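DSBA-like thioredoxin domain-containing protein (Nitrosomonas europaea, PDB 2IN3) probably acts as a thiol-disulfide oxidoreductase of the DsbA family, in the FrnE-like subfamily, and is a putative protein disulfide isomerase. Local coordinates at residues V41-G46 / R98-V103; A62-H67 / N83-G88; Y189-G194 / D206-Q211. All coordinates share one frame; numbering follows the deposited sequence.

Interaction 1 of 3, residues V41-G46 / R98-V103; sequences VKIMPG and RGVVSV
The carbonyl oxygen of R98 is gripped twice by S102, in the turn of helix that presents V100 and V101 to P45. S102 OG lies 2.8 Å from R98 O and S102 N lies 2.9 Å from it, the two donors arriving from opposite faces of the carbonyl plane. A serine suits this buried place because its short arm folds back (chi1 -63°) onto the preceding turn and so gives its hydroxyl an acceptor.

The contact itself is apolar. P45 CG touches both valines, 3.9 Å from V100 CG1 and 4.0 Å from V101 CG2. V100 uses the methyl lying anti to the backbone N (chi1 171°), whereas V101 uses the one beside it; with nearly the same torsion, the two residues therefore offer different branches to one ring atom. Proline fits here because its ring is rigid hydrocarbon and it brings no backbone N-H to satisfy. I43, two residues earlier, adds CG2 at 4.2 Å from the same V100 CG1.

Helix 94-106 thus lies against strand 40-45, an outermost strand of the thioredoxin-fold sheet paired in parallel with strand 9-14 through K42 and M44. Helix 111-123 packs on I43 through F112 and F115, helix 156-171 meets V101 through T162, and helix 146-154 covers S102 with F149 and F153.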
# COMPACT_ATOMS: atom_id res chain seq x y z
N VAL A 41 11.51 1.62 7.42
CA VAL A 41 10.64 1.23 6.30
C VAL A 41 9.30 1.92 6.51
O VAL A 41 8.68 1.78 7.57
CB VAL A 41 10.45 -0.31 6.13
CG1 VAL A 41 9.70 -0.58 4.83
CG2 VAL A 41 11.82 -1.05 6.05
N LYS A 42 8.88 2.73 5.53
CA LYS A 42 7.68 3.56 5.68
C LYS A 42 6.80 3.45 4.44
O LYS A 42 7.29 3.09 3.40
CB LYS A 42 8.07 5.02 5.89
CG LYS A 42 8.85 5.31 7.18
CD LYS A 42 9.30 6.77 7.30
CE LYS A 42 8.15 7.71 7.54
NZ LYS A 42 8.65 9.08 7.93
N ILE A 43 5.50 3.74 4.55
CA ILE A 43 4.61 3.63 3.37
C ILE A 43 4.33 5.04 2.86
O ILE A 43 4.05 5.94 3.67
CB ILE A 43 3.26 2.91 3.68
CG1 ILE A 43 3.50 1.48 4.12
CG2 ILE A 43 2.33 2.87 2.40
CD1 ILE A 43 2.21 0.70 4.40
N MSE A 44 4.42 5.21 1.54
CA MSE A 44 3.95 6.41 0.85
C MSE A 44 2.83 5.94 -0.10
O MSE A 44 3.09 5.44 -1.21
CB MSE A 44 5.09 7.09 0.09
CG MSE A 44 4.78 8.54 -0.28
SE MSE A 44 6.21 9.40 -1.32
CE MSE A 44 7.42 9.80 0.17
N PRO A 45 1.57 6.05 0.35
CA PRO A 45 0.46 5.61 -0.51
C PRO A 45 0.45 6.34 -1.88
O PRO A 45 0.54 7.58 -1.93
CB PRO A 45 -0.80 5.99 0.33
CG PRO A 45 -0.28 5.90 1.76
CD PRO A 45 1.08 6.55 1.65
N GLY A 46 0.37 5.57 -2.97
CA GLY A 46 0.36 6.12 -4.34
C GLY A 46 0.28 4.97 -5.35
O GLY A 46 0.23 3.78 -4.95
N ARG A 98 -5.82 7.45 2.23
CA ARG A 98 -5.99 8.37 3.33
C ARG A 98 -6.11 7.67 4.71
O ARG A 98 -5.71 8.23 5.73
CB ARG A 98 -7.19 9.31 3.08
CG ARG A 98 -7.45 10.34 4.17
CD ARG A 98 -8.25 11.55 3.64
NE ARG A 98 -9.26 11.25 2.63
CZ ARG A 98 -10.58 11.23 2.83
NH1 ARG A 98 -11.37 10.95 1.81
NH2 ARG A 98 -11.11 11.46 4.03
N GLY A 99 -6.66 6.46 4.74
CA GLY A 99 -6.77 5.73 6.02
C GLY A 99 -5.39 5.37 6.52
O GLY A 99 -5.09 5.49 7.72
N VAL A 100 -4.56 4.93 5.58
CA VAL A 100 -3.17 4.56 5.88
C VAL A 100 -2.40 5.81 6.41
O VAL A 100 -1.74 5.74 7.44
CB VAL A 100 -2.49 3.93 4.65
CG1 VAL A 100 -0.98 3.75 4.91
CG2 VAL A 100 -3.21 2.58 4.26
N VAL A 101 -2.54 6.94 5.72
CA VAL A 101 -1.90 8.20 6.10
C VAL A 101 -2.34 8.56 7.52
O VAL A 101 -1.51 8.93 8.35
CB VAL A 101 -2.23 9.38 5.13
CG1 VAL A 101 -1.75 10.75 5.69
CG2 VAL A 101 -1.61 9.10 3.75
N SER A 102 -3.65 8.44 7.78
CA SER A 102 -4.21 8.70 9.10
C SER A 102 -3.57 7.89 10.23
O SER A 102 -3.24 8.44 11.28
CB SER A 102 -5.73 8.46 9.11
OG SER A 102 -6.41 9.35 8.23
N VAL A 103 -3.41 6.58 10.00
CA VAL A 103 -2.80 5.71 11.00
C VAL A 103 -1.32 6.09 11.21
O VAL A 103 -0.80 6.03 12.33
CB VAL A 103 -2.96 4.22 10.59
CG1 VAL A 103 -2.10 3.31 11.49
CG2 VAL A 103 -4.46 3.82 10.63

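Interaction 2 of 3, residues A62-H67 / N83-G88; sequences AQILHH and NALPEG. With PO4 (phosphate ion), chain B.
In I64 a chi1 of -67° sets CG2 anti to the backbone N, and in L65 an extended chi2 of 175° carries CD2 outward; the CB atoms of both already point to the loop from helix 58-75. L85 reaches back from the loop in a similar extended shape, and its CD1 meets both. I64 CG2 lies 3.8 Å from L85 CD1, the two side chains crossing at about a right angle. L65 and L85 instead run past each other in opposite directions, L65 CD2 standing 3.9 Å from L85 CD1. The same L65 CD2 also touches A84 CB at 3.9 Å, where the small alanine lets the loop come close to the helix. Leucine suits position 85 because it puts a methyl at the end of a long arm, which lets L85 CD1 meet both I64 CG2 and L65 CD2. R61 binds the loop carbonyls of A84 and L85, while L56 and Y91 complete the apolar surroundings of I64 and L85.

Nearly one turn on from I64, H67 turns its ND1 edge to a bound phosphate, probably from the crystallisation liquor. H67 ND1 donates to PO4 O1 at 2.9 Å, nearly straight at 167° and with the oxygen in the ring plane; a second, weak bond runs to PO4 O4. The ion is also held by S19, which lies between C18 and C21, a pair resembling the CxxC redox motif of thioredoxin-fold proteins. I64, with CG2 on L85 and CG1 3.6 Å from PO4 O1, borders both the apolar cluster and the anion, while H67 ND1 supplies a polar grip near the probable redox site.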
# COMPACT_ATOMS: atom_id res chain seq x y z
N ALA A 62 -12.22 -6.83 -16.41
CA ALA A 62 -11.57 -8.08 -16.85
C ALA A 62 -10.04 -7.99 -16.77
O ALA A 62 -9.38 -8.96 -16.43
CB ALA A 62 -12.03 -8.46 -18.25
N GLN A 63 -9.49 -6.83 -17.10
CA GLN A 63 -8.04 -6.63 -16.97
C GLN A 63 -7.62 -6.81 -15.53
O GLN A 63 -6.63 -7.47 -15.23
CB GLN A 63 -7.61 -5.25 -17.46
CG GLN A 63 -7.77 -5.09 -18.93
CD GLN A 63 -7.39 -3.70 -19.42
OE1 GLN A 63 -7.82 -2.68 -18.88
NE2 GLN A 63 -6.59 -3.67 -20.48
N ILE A 64 -8.38 -6.20 -14.62
CA ILE A 64 -8.03 -6.25 -13.20
C ILE A 64 -8.10 -7.69 -12.69
O ILE A 64 -7.18 -8.17 -12.00
CB ILE A 64 -8.95 -5.30 -12.36
CG1 ILE A 64 -8.67 -3.83 -12.71
CG2 ILE A 64 -8.80 -5.56 -10.85
CD1 ILE A 64 -9.77 -2.84 -12.29
N LEU A 65 -9.16 -8.40 -13.07
CA LEU A 65 -9.31 -9.78 -12.63
C LEU A 65 -8.19 -10.69 -13.17
O LEU A 65 -7.78 -11.62 -12.50
CB LEU A 65 -10.69 -10.32 -13.03
CG LEU A 65 -11.87 -9.64 -12.30
CD1 LEU A 65 -13.16 -10.17 -12.87
CD2 LEU A 65 -11.80 -9.82 -10.77
N HIS A 66 -7.70 -10.41 -14.38
CA HIS A 66 -6.58 -11.17 -14.91
C HIS A 66 -5.36 -10.93 -14.00
O HIS A 66 -4.63 -11.88 -13.70
CB HIS A 66 -6.25 -10.78 -16.35
CG HIS A 66 -4.94 -11.34 -16.83
ND1 HIS A 66 -4.71 -12.70 -16.91
CD2 HIS A 66 -3.79 -10.73 -17.21
CE1 HIS A 66 -3.48 -12.90 -17.34
NE2 HIS A 66 -2.90 -11.73 -17.53
N HIS A 67 -5.17 -9.68 -13.56
CA HIS A 67 -4.08 -9.37 -12.62
C HIS A 67 -4.24 -10.17 -11.32
O HIS A 67 -3.27 -10.74 -10.83
CB HIS A 67 -3.95 -7.85 -12.33
CG HIS A 67 -3.44 -7.08 -13.51
ND1 HIS A 67 -3.58 -5.71 -13.64
CD2 HIS A 67 -2.82 -7.50 -14.64
CE1 HIS A 67 -3.07 -5.32 -14.80
NE2 HIS A 67 -2.60 -6.39 -15.43
N ASN A 83 -18.34 -13.48 -7.42
CA ASN A 83 -18.95 -12.14 -7.38
C ASN A 83 -18.01 -10.95 -7.14
O ASN A 83 -18.45 -9.90 -6.67
CB ASN A 83 -20.16 -12.11 -6.43
CG ASN A 83 -21.26 -13.05 -6.89
OD1 ASN A 83 -21.25 -14.24 -6.56
ND2 ASN A 83 -22.21 -12.53 -7.66
N ALA A 84 -16.74 -11.12 -7.48
CA ALA A 84 -15.74 -10.03 -7.46
C ALA A 84 -16.19 -8.82 -8.27
O ALA A 84 -16.82 -8.96 -9.34
CB ALA A 84 -14.39 -10.53 -7.98
N LEU A 85 -15.87 -7.64 -7.75
CA LEU A 85 -16.08 -6.37 -8.46
C LEU A 85 -17.44 -6.32 -9.18
O LEU A 85 -17.46 -6.27 -10.41
CB LEU A 85 -14.92 -6.12 -9.44
CG LEU A 85 -13.52 -6.07 -8.82
CD1 LEU A 85 -12.41 -6.08 -9.87
CD2 LEU A 85 -13.36 -4.87 -7.91
N PRO A 86 -18.56 -6.30 -8.42
CA PRO A 86 -19.90 -6.33 -9.01
C PRO A 86 -20.13 -5.06 -9.81
O PRO A 86 -19.51 -4.04 -9.52
CB PRO A 86 -20.85 -6.33 -7.80
CG PRO A 86 -20.01 -6.44 -6.59
CD PRO A 86 -18.59 -6.16 -6.95
N GLU A 87 -21.02 -5.10 -10.79
CA GLU A 87 -21.27 -3.92 -11.60
C GLU A 87 -21.88 -2.82 -10.73
O GLU A 87 -22.77 -3.07 -9.90
CB GLU A 87 -22.10 -4.24 -12.87
CG GLU A 87 -23.58 -3.93 -12.80
CD GLU A 87 -23.91 -2.48 -13.16
OE1 GLU A 87 -22.98 -1.64 -13.25
OE2 GLU A 87 -25.12 -2.17 -13.35
N GLY A 88 -21.37 -1.61 -10.90
CA GLY A 88 -21.79 -0.49 -10.07
C GLY A 88 -20.68 -0.14 -9.11
O GLY A 88 -20.66 0.95 -8.55
P PO4 B . -4.33 -3.87 -10.58
O1 PO4 B . -5.17 -4.21 -11.78
O2 PO4 B . -4.29 -2.38 -10.29
O3 PO4 B . -4.85 -4.62 -9.40
O4 PO4 B . -2.89 -4.24 -10.93

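Interaction 3 of 3, residues Y189-G194 / D206-Q211; sequences YLITTG and DTWLQQ. With EDO (1,2-ethanediol), chain F.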
# COMPACT_ATOMS: atom_id res chain seq x y z
N TYR A 189 17.09 6.82 -4.31
CA TYR A 189 17.56 5.71 -5.11
C TYR A 189 16.40 4.78 -5.37
O TYR A 189 15.77 4.29 -4.43
CB TYR A 189 18.64 4.95 -4.34
CG TYR A 189 19.79 5.80 -3.90
CD1 TYR A 189 20.95 5.87 -4.67
CD2 TYR A 189 19.75 6.50 -2.70
CE1 TYR A 189 22.01 6.64 -4.29
CE2 TYR A 189 20.83 7.27 -2.29
CZ TYR A 189 21.96 7.33 -3.10
OH TYR A 189 23.05 8.10 -2.74
N LEU A 190 16.12 4.53 -6.64
CA LEU A 190 15.04 3.63 -6.98
C LEU A 190 15.54 2.20 -6.84
O LEU A 190 16.54 1.83 -7.47
CB LEU A 190 14.56 3.91 -8.42
CG LEU A 190 13.39 3.13 -8.99
CD1 LEU A 190 12.13 3.35 -8.15
CD2 LEU A 190 13.19 3.53 -10.46
N ILE A 191 14.87 1.41 -6.00
CA ILE A 191 15.24 -0.01 -5.80
C ILE A 191 14.50 -0.92 -6.78
O ILE A 191 15.14 -1.67 -7.51
CB ILE A 191 15.05 -0.48 -4.32
CG1 ILE A 191 15.84 0.38 -3.34
CG2 ILE A 191 15.43 -1.97 -4.13
CD1 ILE A 191 17.38 0.33 -3.50
N THR A 192 13.17 -0.83 -6.82
CA THR A 192 12.35 -1.66 -7.73
C THR A 192 11.10 -0.88 -8.11
O THR A 192 10.67 -0.02 -7.34
CB THR A 192 11.91 -3.04 -7.06
OG1 THR A 192 11.18 -3.84 -8.00
CG2 THR A 192 11.02 -2.85 -5.88
N THR A 193 10.53 -1.17 -9.27
CA THR A 193 9.25 -0.52 -9.63
C THR A 193 8.17 -1.50 -10.06
O THR A 193 7.51 -1.28 -11.08
CB THR A 193 9.38 0.46 -10.79
OG1 THR A 193 9.86 -0.25 -11.93
CG2 THR A 193 10.31 1.59 -10.45
N GLY A 194 7.98 -2.55 -9.28
CA GLY A 194 7.06 -3.62 -9.62
C GLY A 194 7.34 -4.76 -8.68
O GLY A 194 8.36 -4.73 -7.97
N ASP A 206 20.95 -5.29 -0.30
CA ASP A 206 22.29 -5.60 0.18
C ASP A 206 23.35 -4.72 -0.51
O ASP A 206 24.25 -4.20 0.14
CB ASP A 206 22.60 -7.08 -0.06
CG ASP A 206 21.85 -8.02 0.90
OD1 ASP A 206 21.24 -7.54 1.89
OD2 ASP A 206 21.92 -9.26 0.69
N THR A 207 23.23 -4.59 -1.83
CA THR A 207 24.18 -3.80 -2.63
C THR A 207 24.08 -2.32 -2.29
O THR A 207 25.10 -1.63 -2.12
CB THR A 207 23.96 -4.07 -4.15
OG1 THR A 207 24.26 -5.44 -4.42
CG2 THR A 207 24.86 -3.19 -5.02
N TRP A 208 22.85 -1.82 -2.15
CA TRP A 208 22.64 -0.43 -1.74
C TRP A 208 23.35 -0.16 -0.40
O TRP A 208 24.16 0.77 -0.31
CB TRP A 208 21.14 -0.02 -1.68
CG TRP A 208 21.06 1.48 -1.49
CD1 TRP A 208 21.04 2.43 -2.48
CD2 TRP A 208 21.14 2.20 -0.25
NE1 TRP A 208 21.05 3.69 -1.93
CE2 TRP A 208 21.12 3.58 -0.56
CE3 TRP A 208 21.21 1.81 1.10
CZ2 TRP A 208 21.19 4.58 0.42
CZ3 TRP A 208 21.26 2.81 2.08
CH2 TRP A 208 21.25 4.18 1.74
N LEU A 209 23.08 -0.99 0.61
CA LEU A 209 23.74 -0.82 1.93
C LEU A 209 25.27 -0.96 1.90
O LEU A 209 25.97 -0.26 2.63
CB LEU A 209 23.14 -1.77 2.98
CG LEU A 209 21.67 -1.49 3.35
CD1 LEU A 209 20.99 -2.77 3.87
CD2 LEU A 209 21.53 -0.30 4.32
N GLN A 210 25.78 -1.87 1.06
CA GLN A 210 27.23 -2.05 0.87
C GLN A 210 27.86 -0.80 0.24
O GLN A 210 28.91 -0.35 0.67
CB GLN A 210 27.54 -3.28 0.01
CG GLN A 210 29.03 -3.41 -0.41
CD GLN A 210 29.26 -4.40 -1.56
OE1 GLN A 210 28.33 -5.02 -2.08
NE2 GLN A 210 30.52 -4.55 -1.96
N GLN A 211 27.20 -0.25 -0.78
CA GLN A 211 27.71 0.92 -1.51
C GLN A 211 27.47 2.22 -0.77
O GLN A 211 28.18 3.21 -1.00
CB GLN A 211 27.05 1.01 -2.90
CG GLN A 211 27.47 -0.11 -3.83
CD GLN A 211 26.64 -0.16 -5.10
OE1 GLN A 211 25.52 0.38 -5.17
NE2 GLN A 211 27.17 -0.82 -6.12
C1 EDO F . 7.86 -4.57 -14.91
O1 EDO F . 7.17 -5.19 -13.82
C2 EDO F . 8.00 -3.06 -14.63
O2 EDO F . 8.78 -2.85 -13.43
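Y189 and W208 join the last strand and the C-terminal helix of the thioredoxin fold, the beta-beta-alpha end in which strands 179-184 and 187-192 are followed by helix 198-211.

The aromatic contact is edge-to-face (T-shaped): the indole edge of W208 points at one face of the Y189 ring, with planes at 69° and the five-membered ring centroid 4.5 Å from the tyrosine centroid. W208 NE1 comes within 3.1 Å of Y189 CG, consistent with an N-H directed at the pi cloud; tyrosine suits the place by offering a flat, electron-rich face. W208 CG sits anti to the backbone N (chi1 -170°), swinging the indole over to the strand. H212 stacks on W208 and also meets the tyrosine ring. With a serine here instead of Y189 the ring is gone, which would probably leave the W208 N-H without a pi partner and the indole less firmly held.

Apolar packing continues with Y189 CE2 at 3.8 Å from W208 CZ2. Isoleucine reaches the helix with its long branch: I191 CD1 lies 4.2 Å from W208 CB, and I191 also meets L204 and L205.

Hydrogen bonds gather at and just beyond the strand end. I191 and T192 both pair with L180 in a classic beta bulge. The carbonyl and hydroxyl of T193 both bond to O2 of an ethanediol, probably a crystallisation additive, and T192 OG1 donates to G194 O at 3.0 Å, tilted 21° from the carbonyl plane.

Overall arrangement
Along the chain, interaction 2 is nested inside the loop closed by interaction 1, and interaction 3 follows both. Interactions 1 and 3 lie at the two outermost strands, 40-45 and 187-192, of one mixed four-stranded sheet, their centres about 21 Å apart. Interaction 2 sits away from the sheet, its centre about 25 Å from that of interaction 1 and 34 Å from that of interaction 3; none of the three touches another. The helices between strands 40-45 and 179-184 form the inserted helical part, as in DsbA-like proteins; interaction 1 joins one of them to strand 40-45, while helix 198-211 packs against strands 187-192 and 179-184.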